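Side-chain contacts in ARO (armadillo repeats only protein) (Plasmodium falciparum Santa Lucia, PDB 5EWP), which probably serves as an armadillo-repeat scaffold that binds partner proteins in the translocation and attachment of rhoptries to the apical pole of the parasite: residues D27-E30 with F31-C35; C121-M124 with F125-A129. All coordinates share one frame; numbering follows the deposited sequence.

Interaction 1 of 2, residues D27-E30 with F31-C35; sequences DVQE and FVNLC
Gln-29 reaches forward one turn of helix 28-34 and brings its amide beside that of Asn-33, the two planes 21° apart but stepped rather than stacked. NE2 of Gln-29 meets OD1 of Asn-33 at 3.3 Å in a bent, weak hydrogen bond; its stronger partner is the carbonyl oxygen of Ala-85. The Gln-29 chain arrives there because CG lies anti to the backbone N (chi1 -175°) and the chain then folds at chi2.

Glu-30 bends in the same manner but lies on the side toward helix 14-25. Its CG rests 4.1 Å from CD1 of Leu-34, an aliphatic touch along the stem of a charged side chain, and OE2 goes on to a salt bridge with Arg-18. The carboxylate stands perpendicular to the Asn-33 amide, with OE1 3.9 Å from ND2.

At the start of the helix Asp-27 is the N-cap. Its OD1 takes Glu-30 N at 3.2 Å, the donor standing well above the carboxylate plane, while its carbonyl O accepts from Phe-31 N. CD2 of Phe-31 lies 3.3 Å from that same Asp-27 O, and the ring continues toward Phe-19 and Leu-66.

The chemistry is thus divided by direction: apolar Phe-31 and Val-32 face neighbouring helices, whereas the carboxylate of Asp-27 answers the N-H of Glu-30 in the first turn, where no preceding helical carbonyl is available, and its negative charge is probably stabilised by the positive end of the helix dipole.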
# COMPACT_ATOMS: atom_id res chain seq x y z
N ASP A 27 2.35 -14.22 -19.03
CA ASP A 27 2.78 -13.13 -19.90
C ASP A 27 2.60 -11.79 -19.19
O ASP A 27 1.52 -11.18 -19.24
CB ASP A 27 1.99 -13.16 -21.21
CG ASP A 27 2.61 -12.29 -22.29
OD1 ASP A 27 3.36 -11.35 -21.96
OD2 ASP A 27 2.32 -12.53 -23.47
N VAL A 28 3.66 -11.35 -18.53
CA VAL A 28 3.64 -10.11 -17.76
C VAL A 28 3.29 -8.90 -18.61
O VAL A 28 2.40 -8.13 -18.25
CB VAL A 28 5.00 -9.87 -17.05
CG1 VAL A 28 5.06 -8.47 -16.47
CG2 VAL A 28 5.19 -10.90 -15.96
N GLN A 29 3.96 -8.72 -19.75
CA GLN A 29 3.71 -7.55 -20.58
C GLN A 29 2.28 -7.50 -21.09
O GLN A 29 1.67 -6.42 -21.16
CB GLN A 29 4.67 -7.50 -21.78
CG GLN A 29 4.53 -6.22 -22.60
CD GLN A 29 4.92 -4.98 -21.82
OE1 GLN A 29 6.11 -4.72 -21.59
NE2 GLN A 29 3.93 -4.20 -21.41
N GLU A 30 1.74 -8.65 -21.44
CA GLU A 30 0.36 -8.67 -21.95
C GLU A 30 -0.64 -8.33 -20.83
O GLU A 30 -1.60 -7.58 -21.06
CB GLU A 30 0.04 -10.03 -22.56
CG GLU A 30 -1.28 -10.11 -23.28
CD GLU A 30 -1.37 -9.22 -24.50
OE1 GLU A 30 -0.34 -8.72 -24.99
OE2 GLU A 30 -2.50 -9.05 -25.01
N PHE A 31 -0.41 -8.85 -19.64
CA PHE A 31 -1.23 -8.47 -18.48
C PHE A 31 -1.18 -6.95 -18.26
O PHE A 31 -2.20 -6.33 -18.02
CB PHE A 31 -0.78 -9.20 -17.21
CG PHE A 31 -1.33 -10.61 -17.07
CD1 PHE A 31 -2.66 -10.88 -17.35
CD2 PHE A 31 -0.50 -11.65 -16.66
CE1 PHE A 31 -3.16 -12.17 -17.21
CE2 PHE A 31 -0.99 -12.94 -16.52
CZ PHE A 31 -2.33 -13.20 -16.79
N VAL A 32 0.00 -6.35 -18.32
CA VAL A 32 0.07 -4.90 -18.16
C VAL A 32 -0.73 -4.17 -19.25
O VAL A 32 -1.48 -3.23 -18.95
CB VAL A 32 1.55 -4.42 -18.16
CG1 VAL A 32 1.63 -2.90 -18.16
CG2 VAL A 32 2.22 -4.97 -16.92
N ASN A 33 -0.61 -4.61 -20.50
CA ASN A 33 -1.36 -4.02 -21.60
C ASN A 33 -2.85 -4.18 -21.42
O ASN A 33 -3.64 -3.34 -21.85
CB ASN A 33 -0.95 -4.64 -22.94
CG ASN A 33 0.49 -4.35 -23.30
OD1 ASN A 33 1.05 -3.36 -22.85
ND2 ASN A 33 1.08 -5.22 -24.10
N LEU A 34 -3.23 -5.29 -20.78
CA LEU A 34 -4.65 -5.63 -20.58
C LEU A 34 -5.28 -4.87 -19.40
O LEU A 34 -6.50 -4.86 -19.26
CB LEU A 34 -4.79 -7.13 -20.37
CG LEU A 34 -4.71 -7.99 -21.63
CD1 LEU A 34 -4.70 -9.43 -21.21
CD2 LEU A 34 -5.91 -7.70 -22.55
N CYS A 35 -4.47 -4.24 -18.56
CA CYS A 35 -5.03 -3.52 -17.42
C CYS A 35 -6.02 -2.43 -17.84
O CYS A 35 -6.93 -2.09 -17.09
CB CYS A 35 -3.93 -2.90 -16.56
SG CYS A 35 -3.04 -4.08 -15.53

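Interaction 2 of 2, residues C121-M124 with F125-A129; sequences CICM and FESGA
Ile-122 and Glu-126 run next to each other from one turn of helix 118-126 to the next, both heading in the same direction. The CG2 methyl of Ile-122 sits against the carboxylate, 3.7 Å from OE2, a van der Waals touch. The Glu-126 chain is straight past CG, which itself passes 3.3 Å from the carbonyl O of Ile-122.

One residue further on, Ser-127 turns back toward Cys-123. With OG beside its own backbone N (chi1 -57°), the hydroxyl donates to Cys-123 O at 2.7 Å, meeting the oxygen 32° out of the carbonyl plane. Ser-127 N reaches the same oxygen by a weak bond, while SG of Cys-123 stands 3.7 Å from OG.

Met-124 extends away from this polar corner toward Thr-151 and Ile-155, yet its CB remains 4.1 Å from CB of Ala-129. The Ala-129 methyl is brought there by a Schellman motif: Gly-128, at positive phi, leaves the helix, Gly-128 N bonds to Phe-125 O at 3.2 Å, and Ala-129 N reaches Met-124 O at 3.1 Å, nearly straight (N-H...O 166°). The ring of Phe-125 turns outward from the turn and stacks on Tyr-162.

Carbonyls in the last turn, where the regular helical bonds weaken or stop, are therefore met by a serine hydroxyl and by the N-H groups of Gly-128 and Ala-129, and the apolar Met-124 and Ala-129 pair closes the turn on its buried side.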
# COMPACT_ATOMS: atom_id res chain seq x y z
N CYS A 121 10.34 1.10 -5.79
CA CYS A 121 9.92 2.15 -4.87
C CYS A 121 10.29 3.51 -5.44
O CYS A 121 9.53 4.47 -5.36
CB CYS A 121 10.54 1.95 -3.48
SG CYS A 121 9.86 0.55 -2.58
N ILE A 122 11.50 3.58 -5.99
CA ILE A 122 11.95 4.80 -6.65
C ILE A 122 11.02 5.16 -7.81
O ILE A 122 10.61 6.33 -7.95
CB ILE A 122 13.39 4.65 -7.17
CG1 ILE A 122 14.36 4.61 -5.99
CG2 ILE A 122 13.75 5.82 -8.09
CD1 ILE A 122 15.81 4.19 -6.37
N CYS A 123 10.68 4.16 -8.62
CA CYS A 123 9.76 4.36 -9.73
C CYS A 123 8.38 4.84 -9.25
O CYS A 123 7.77 5.72 -9.86
CB CYS A 123 9.62 3.07 -10.54
SG CYS A 123 8.60 3.25 -12.02
N MET A 124 7.89 4.27 -8.16
CA MET A 124 6.61 4.71 -7.63
C MET A 124 6.67 6.17 -7.21
O MET A 124 5.76 6.93 -7.49
CB MET A 124 6.17 3.86 -6.44
CG MET A 124 5.89 2.43 -6.83
SD MET A 124 5.39 1.50 -5.38
CE MET A 124 5.66 -0.15 -6.02
N PHE A 125 7.77 6.57 -6.57
CA PHE A 125 7.87 7.95 -6.16
C PHE A 125 7.87 8.86 -7.38
O PHE A 125 7.12 9.83 -7.46
CB PHE A 125 9.12 8.24 -5.33
CG PHE A 125 9.18 9.66 -4.87
CD1 PHE A 125 8.52 10.06 -3.73
CD2 PHE A 125 9.84 10.62 -5.64
CE1 PHE A 125 8.55 11.38 -3.33
CE2 PHE A 125 9.86 11.95 -5.25
CZ PHE A 125 9.23 12.33 -4.09
N GLU A 126 8.72 8.52 -8.34
CA GLU A 126 8.93 9.37 -9.50
C GLU A 126 7.72 9.41 -10.42
O GLU A 126 7.54 10.36 -11.18
CB GLU A 126 10.17 8.91 -10.27
CG GLU A 126 11.44 9.17 -9.45
CD GLU A 126 12.72 8.81 -10.18
OE1 GLU A 126 12.65 8.21 -11.27
OE2 GLU A 126 13.82 9.14 -9.66
N SER A 127 6.86 8.41 -10.31
CA SER A 127 5.70 8.33 -11.18
C SER A 127 4.45 8.91 -10.52
O SER A 127 3.38 8.91 -11.14
CB SER A 127 5.46 6.88 -11.61
OG SER A 127 6.61 6.33 -12.24
N GLY A 128 4.58 9.41 -9.29
CA GLY A 128 3.51 10.14 -8.63
C GLY A 128 2.51 9.33 -7.80
O GLY A 128 1.37 9.75 -7.62
N ALA A 129 2.94 8.20 -7.27
CA ALA A 129 2.05 7.33 -6.50
C ALA A 129 1.65 7.90 -5.14
O ALA A 129 0.58 7.59 -4.66
CB ALA A 129 2.70 5.97 -6.28

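Interaction 1 and interaction 2 illustrate how the two ends of short helices in an armadillo-type array are finished. Interaction 1 begins with the N-cap of helix 28-34, and interaction 2 runs through the C-terminal Schellman turn of helix 118-126. Their centres lie 20 Å apart and their nearest atoms about 11 Å, so they do not touch. Helix 87-95 provides a common neighbour: its Val-90 meets Val-32 and Cys-35, while Ile-88 and Ile-92 pack on residues of 121-129. One helix thus faces both contacts through different side chains. Both sites are local packing within the superhelical scaffold, interaction 1 lying farther from the centre of the chain.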